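Local coordinates for protein proteasome accessory factor B/C (PafBC) (Paenarthrobacter aurescens, PDB 6SJ9) that regulates transcription in the bacterial DNA damage response, probably binding DNA through its winged helix-turn-helix domains, at residues 596-608 against 612-624. Sequence-based numbering, arbitrary orientation.
Sequences GAGLADDYYAERT and PDGGLLAEVRFGD
Arg607 and Glu619 face each other as a hydrogen-bonded pair in the antiparallel beta hairpin of a ferredoxin-like WCX domain, strand 607-610 edging a four-stranded sheet. Two backbone bonds join the segments: Glu619 N donates to Arg607 O (2.9 Å), and Glu619 O accepts Glu606 N, just before the strand (2.7 Å). A water accepting from Arg621 N and donating to Tyr603 O bridges the segments past these bonds.

Apolar packing lies on the face carrying Thr608 and Ala618, under helix 599-602. Leu616 divides its methyls: CD2 presses on Ala597 CB at a tight 3.4 Å, while CD1 meets Ala600 CB and Thr608 CG2. Val620 CG1 rests against Ala605 at the Schellman motif ending the helix. Beyond, the Tyr603 and Phe622 rings pack obliquely, planes at 40°, and both meet Phe631 of helix 627-634 edge-to-face.

Charged groups occupy the other face. Arg621 pairs with Asp585, its CD passing the Glu606 carboxylate. With chi1 at -169° turning CG from its backbone N, Glu619 runs straight to the guanidinium: Arg607 NH2 meets Glu619 OE1 on the syn side, 31° out of the carboxylate plane, in a 3.1 Å salt bridge, supplemented by a weak bond from Arg607 NE to Glu619 OE2.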
loop_
_atom_site.group_PDB
_atom_site.type_symbol
_atom_site.label_atom_id
_atom_site.label_comp_id
_atom_site.label_asym_id
_atom_site.label_seq_id
_atom_site.Cartn_x
_atom_site.Cartn_y
_atom_site.Cartn_z
ATOM N N GLY A 596 -10.396 11.801 -12.336
ATOM C CA GLY A 596 -10.403 10.729 -11.338
ATOM C C GLY A 596 -10.826 9.323 -11.806
ATOM O O GLY A 596 -11.184 8.462 -10.992
ATOM N N ALA A 597 -10.802 9.070 -13.112
ATOM C CA ALA A 597 -11.315 7.798 -13.601
ATOM C C ALA A 597 -10.518 6.622 -13.043
ATOM O O ALA A 597 -11.052 5.516 -12.915
ATOM C CB ALA A 597 -11.310 7.800 -15.138
ATOM N N GLY A 598 -9.241 6.840 -12.717
ATOM C CA GLY A 598 -8.398 5.795 -12.136
ATOM C C GLY A 598 -8.881 5.213 -10.814
ATOM O O GLY A 598 -8.505 4.079 -10.462
ATOM N N LEU A 599 -9.734 5.930 -10.082
ATOM C CA LEU A 599 -10.236 5.365 -8.828
ATOM C C LEU A 599 -11.057 4.091 -9.038
ATOM O O LEU A 599 -11.083 3.226 -8.152
ATOM C CB LEU A 599 -11.027 6.427 -8.089
ATOM C CG LEU A 599 -10.162 7.642 -7.745
ATOM C CD1 LEU A 599 -11.021 8.687 -7.174
ATOM C CD2 LEU A 599 -9.080 7.235 -6.693
ATOM N N ALA A 600 -11.717 3.935 -10.201
ATOM C CA ALA A 600 -12.470 2.705 -10.461
ATOM C C ALA A 600 -11.564 1.486 -10.477
ATOM O O ALA A 600 -12.026 0.370 -10.188
ATOM C CB ALA A 600 -13.244 2.780 -11.790
ATOM N N ASP A 601 -10.295 1.659 -10.882
ATOM C CA ASP A 601 -9.330 0.547 -10.822
ATOM C C ASP A 601 -8.822 0.317 -9.399
ATOM O O ASP A 601 -8.722 -0.829 -8.931
ATOM C CB ASP A 601 -8.161 0.857 -11.742
ATOM C CG ASP A 601 -8.514 0.724 -13.222
ATOM O OD1 ASP A 601 -9.363 -0.126 -13.612
ATOM O OD2 ASP A 601 -7.936 1.528 -13.987
ATOM N N ASP A 602 -8.497 1.401 -8.706
ATOM C CA ASP A 602 -8.000 1.280 -7.344
ATOM C C ASP A 602 -8.978 0.511 -6.463
ATOM O O ASP A 602 -8.549 -0.206 -5.556
ATOM C CB ASP A 602 -7.745 2.682 -6.762
ATOM C CG ASP A 602 -6.685 3.453 -7.532
ATOM O OD1 ASP A 602 -5.971 2.855 -8.385
ATOM O OD2 ASP A 602 -6.608 4.680 -7.344
ATOM N N TYR A 603 -10.293 0.616 -6.722
ATOM C CA TYR A 603 -11.271 -0.066 -5.888
ATOM C C TYR A 603 -11.941 -1.236 -6.609
ATOM O O TYR A 603 -13.009 -1.693 -6.185
ATOM C CB TYR A 603 -12.283 0.965 -5.374
ATOM C CG TYR A 603 -11.636 1.901 -4.330
ATOM C CD1 TYR A 603 -10.875 3.002 -4.732
ATOM C CD2 TYR A 603 -11.718 1.645 -2.957
ATOM C CE1 TYR A 603 -10.243 3.857 -3.789
ATOM C CE2 TYR A 603 -11.085 2.500 -2.004
ATOM C CZ TYR A 603 -10.352 3.604 -2.438
ATOM O OH TYR A 603 -9.713 4.454 -1.523
ATOM N N TYR A 604 -11.319 -1.745 -7.677
ATOM C CA TYR A 604 -11.754 -2.974 -8.351
ATOM C C TYR A 604 -13.249 -2.933 -8.679
ATOM O O TYR A 604 -13.994 -3.854 -8.361
ATOM C CB TYR A 604 -11.418 -4.229 -7.526
ATOM C CG TYR A 604 -10.105 -4.116 -6.760
ATOM C CD1 TYR A 604 -8.884 -4.168 -7.424
ATOM C CD2 TYR A 604 -10.106 -3.895 -5.382
ATOM C CE1 TYR A 604 -7.684 -4.017 -6.743
ATOM C CE2 TYR A 604 -8.920 -3.742 -4.686
ATOM C CZ TYR A 604 -7.708 -3.808 -5.382
ATOM O OH TYR A 604 -6.558 -3.656 -4.658
ATOM N N ALA A 605 -13.678 -1.863 -9.332
ATOM C CA ALA A 605 -15.097 -1.651 -9.590
ATOM C C ALA A 605 -15.784 -2.894 -10.155
ATOM O O ALA A 605 -15.286 -3.538 -11.080
ATOM C CB ALA A 605 -15.256 -0.495 -10.573
ATOM N N GLU A 606 -16.941 -3.228 -9.593
ATOM C CA GLU A 606 -17.685 -4.380 -10.104
ATOM C C GLU A 606 -18.210 -4.104 -11.509
ATOM O O GLU A 606 -18.191 -4.987 -12.370
ATOM C CB GLU A 606 -18.852 -4.726 -9.167
ATOM C CG GLU A 606 -18.508 -4.707 -7.665
ATOM C CD GLU A 606 -17.664 -5.905 -7.252
ATOM O OE1 GLU A 606 -17.992 -7.018 -7.711
ATOM O OE2 GLU A 606 -16.696 -5.747 -6.468
ATOM N N ARG A 607 -18.680 -2.884 -11.762
ATOM C CA ARG A 607 -19.225 -2.492 -13.056
ATOM C C ARG A 607 -18.892 -1.032 -13.300
ATOM O O ARG A 607 -18.858 -0.230 -12.365
ATOM C CB ARG A 607 -20.748 -2.636 -13.135
ATOM C CG ARG A 607 -21.293 -4.052 -13.006
ATOM C CD ARG A 607 -22.792 -4.095 -13.434
ATOM N NE ARG A 607 -23.641 -3.258 -12.587
ATOM C CZ ARG A 607 -24.948 -3.090 -12.755
ATOM N NH1 ARG A 607 -25.582 -3.692 -13.748
ATOM N NH2 ARG A 607 -25.617 -2.311 -11.932
ATOM N N THR A 608 -18.741 -0.675 -14.568
ATOM C CA THR A 608 -18.500 0.707 -14.961
ATOM C C THR A 608 -19.401 1.050 -16.148
ATOM O O THR A 608 -19.851 0.164 -16.872
ATOM C CB THR A 608 -17.003 0.958 -15.339
ATOM O OG1 THR A 608 -16.622 0.100 -16.421
ATOM C CG2 THR A 608 -16.038 0.701 -14.126
ATOM N N PRO A 612 -20.258 10.839 -21.100
ATOM C CA PRO A 612 -19.881 11.543 -22.342
ATOM C C PRO A 612 -18.496 12.168 -22.350
ATOM O O PRO A 612 -17.786 12.053 -23.361
ATOM C CB PRO A 612 -20.965 12.621 -22.462
ATOM C CG PRO A 612 -22.134 12.035 -21.785
ATOM C CD PRO A 612 -21.589 11.268 -20.625
ATOM N N ASP A 613 -18.086 12.826 -21.263
ATOM C CA ASP A 613 -16.854 13.603 -21.253
ATOM C C ASP A 613 -15.679 12.839 -20.664
ATOM O O ASP A 613 -14.776 13.454 -20.100
ATOM C CB ASP A 613 -17.071 14.902 -20.485
ATOM C CG ASP A 613 -17.761 15.957 -21.326
ATOM O OD1 ASP A 613 -18.978 16.154 -21.118
ATOM O OD2 ASP A 613 -17.116 16.569 -22.208
ATOM N N GLY A 614 -15.666 11.517 -20.784
ATOM C CA GLY A 614 -14.575 10.721 -20.262
ATOM C C GLY A 614 -14.706 10.342 -18.804
ATOM O O GLY A 614 -13.820 9.641 -18.278
ATOM N N GLY A 615 -15.788 10.761 -18.136
ATOM C CA GLY A 615 -16.096 10.305 -16.795
ATOM C C GLY A 615 -16.676 8.911 -16.825
ATOM O O GLY A 615 -16.745 8.265 -17.870
ATOM N N LEU A 616 -17.125 8.440 -15.662
ATOM C CA LEU A 616 -17.778 7.137 -15.671
ATOM C C LEU A 616 -18.593 6.923 -14.408
ATOM O O LEU A 616 -18.316 7.521 -13.368
ATOM C CB LEU A 616 -16.795 5.977 -15.807
ATOM C CG LEU A 616 -15.650 5.854 -14.811
ATOM C CD1 LEU A 616 -15.223 4.435 -14.700
ATOM C CD2 LEU A 616 -14.508 6.643 -15.318
ATOM N N LEU A 617 -19.628 6.098 -14.540
ATOM C CA LEU A 617 -20.277 5.482 -13.403
ATOM C C LEU A 617 -19.484 4.278 -12.955
ATOM O O LEU A 617 -18.962 3.519 -13.774
ATOM C CB LEU A 617 -21.692 5.015 -13.737
ATOM C CG LEU A 617 -22.705 6.002 -14.304
ATOM C CD1 LEU A 617 -24.047 5.280 -14.522
ATOM C CD2 LEU A 617 -22.873 7.231 -13.417
ATOM N N ALA A 618 -19.441 4.067 -11.653
ATOM C CA ALA A 618 -18.673 2.945 -11.130
ATOM C C ALA A 618 -19.329 2.408 -9.875
ATOM O O ALA A 618 -19.535 3.146 -8.908
ATOM C CB ALA A 618 -17.234 3.356 -10.854
ATOM N N GLU A 619 -19.663 1.141 -9.909
ATOM C CA GLU A 619 -20.203 0.435 -8.765
ATOM C C GLU A 619 -19.051 -0.257 -8.030
ATOM O O GLU A 619 -18.367 -1.098 -8.615
ATOM C CB GLU A 619 -21.217 -0.571 -9.297
ATOM C CG GLU A 619 -22.083 -1.242 -8.319
ATOM C CD GLU A 619 -23.043 -2.157 -9.031
ATOM O OE1 GLU A 619 -24.203 -1.753 -9.260
ATOM O OE2 GLU A 619 -22.599 -3.263 -9.422
ATOM N N VAL A 620 -18.794 0.124 -6.786
ATOM C CA VAL A 620 -17.654 -0.399 -6.037
ATOM C C VAL A 620 -18.111 -0.898 -4.667
ATOM O O VAL A 620 -19.055 -0.369 -4.079
ATOM C CB VAL A 620 -16.528 0.668 -5.871
ATOM C CG1 VAL A 620 -16.068 1.170 -7.228
ATOM C CG2 VAL A 620 -16.993 1.805 -5.064
ATOM N N ARG A 621 -17.362 -1.854 -4.114
ATOM C CA ARG A 621 -17.548 -2.331 -2.749
ATOM C C ARG A 621 -16.541 -1.658 -1.823
ATOM O O ARG A 621 -15.336 -1.815 -2.004
ATOM C CB ARG A 621 -17.381 -3.850 -2.681
ATOM C CG ARG A 621 -18.410 -4.635 -3.502
ATOM C CD ARG A 621 -17.991 -6.126 -3.664
ATOM N NE ARG A 621 -17.940 -6.878 -2.393
ATOM C CZ ARG A 621 -18.905 -7.693 -1.950
ATOM N NH1 ARG A 621 -20.023 -7.868 -2.663
ATOM N NH2 ARG A 621 -18.762 -8.342 -0.794
ATOM N N PHE A 622 -17.032 -0.911 -0.835
ATOM C CA PHE A 622 -16.201 -0.310 0.198
ATOM C C PHE A 622 -16.245 -1.183 1.433
ATOM O O PHE A 622 -17.279 -1.808 1.728
ATOM C CB PHE A 622 -16.669 1.098 0.555
ATOM C CG PHE A 622 -16.170 2.118 -0.378
ATOM C CD1 PHE A 622 -16.946 2.505 -1.466
ATOM C CD2 PHE A 622 -14.921 2.675 -0.217
ATOM C CE1 PHE A 622 -16.466 3.457 -2.359
ATOM C CE2 PHE A 622 -14.435 3.620 -1.100
ATOM C CZ PHE A 622 -15.197 4.013 -2.178
ATOM N N GLY A 623 -15.098 -1.250 2.120
ATOM C CA GLY A 623 -14.948 -2.119 3.274
ATOM C C GLY A 623 -15.817 -1.715 4.441
ATOM O O GLY A 623 -16.222 -2.575 5.235
ATOM N N ASP A 624 -16.115 -0.418 4.560
ATOM C CA ASP A 624 -16.890 0.109 5.660
ATOM C C ASP A 624 -17.513 1.416 5.177
ATOM O O ASP A 624 -16.841 2.233 4.541
ATOM C CB ASP A 624 -16.010 0.362 6.900
ATOM C CG ASP A 624 -16.832 0.829 8.119
ATOM O OD1 ASP A 624 -17.256 -0.056 8.905
ATOM O OD2 ASP A 624 -17.085 2.056 8.278
HETATM O O HOH W 1 -15.427 -3.035 -5.871
#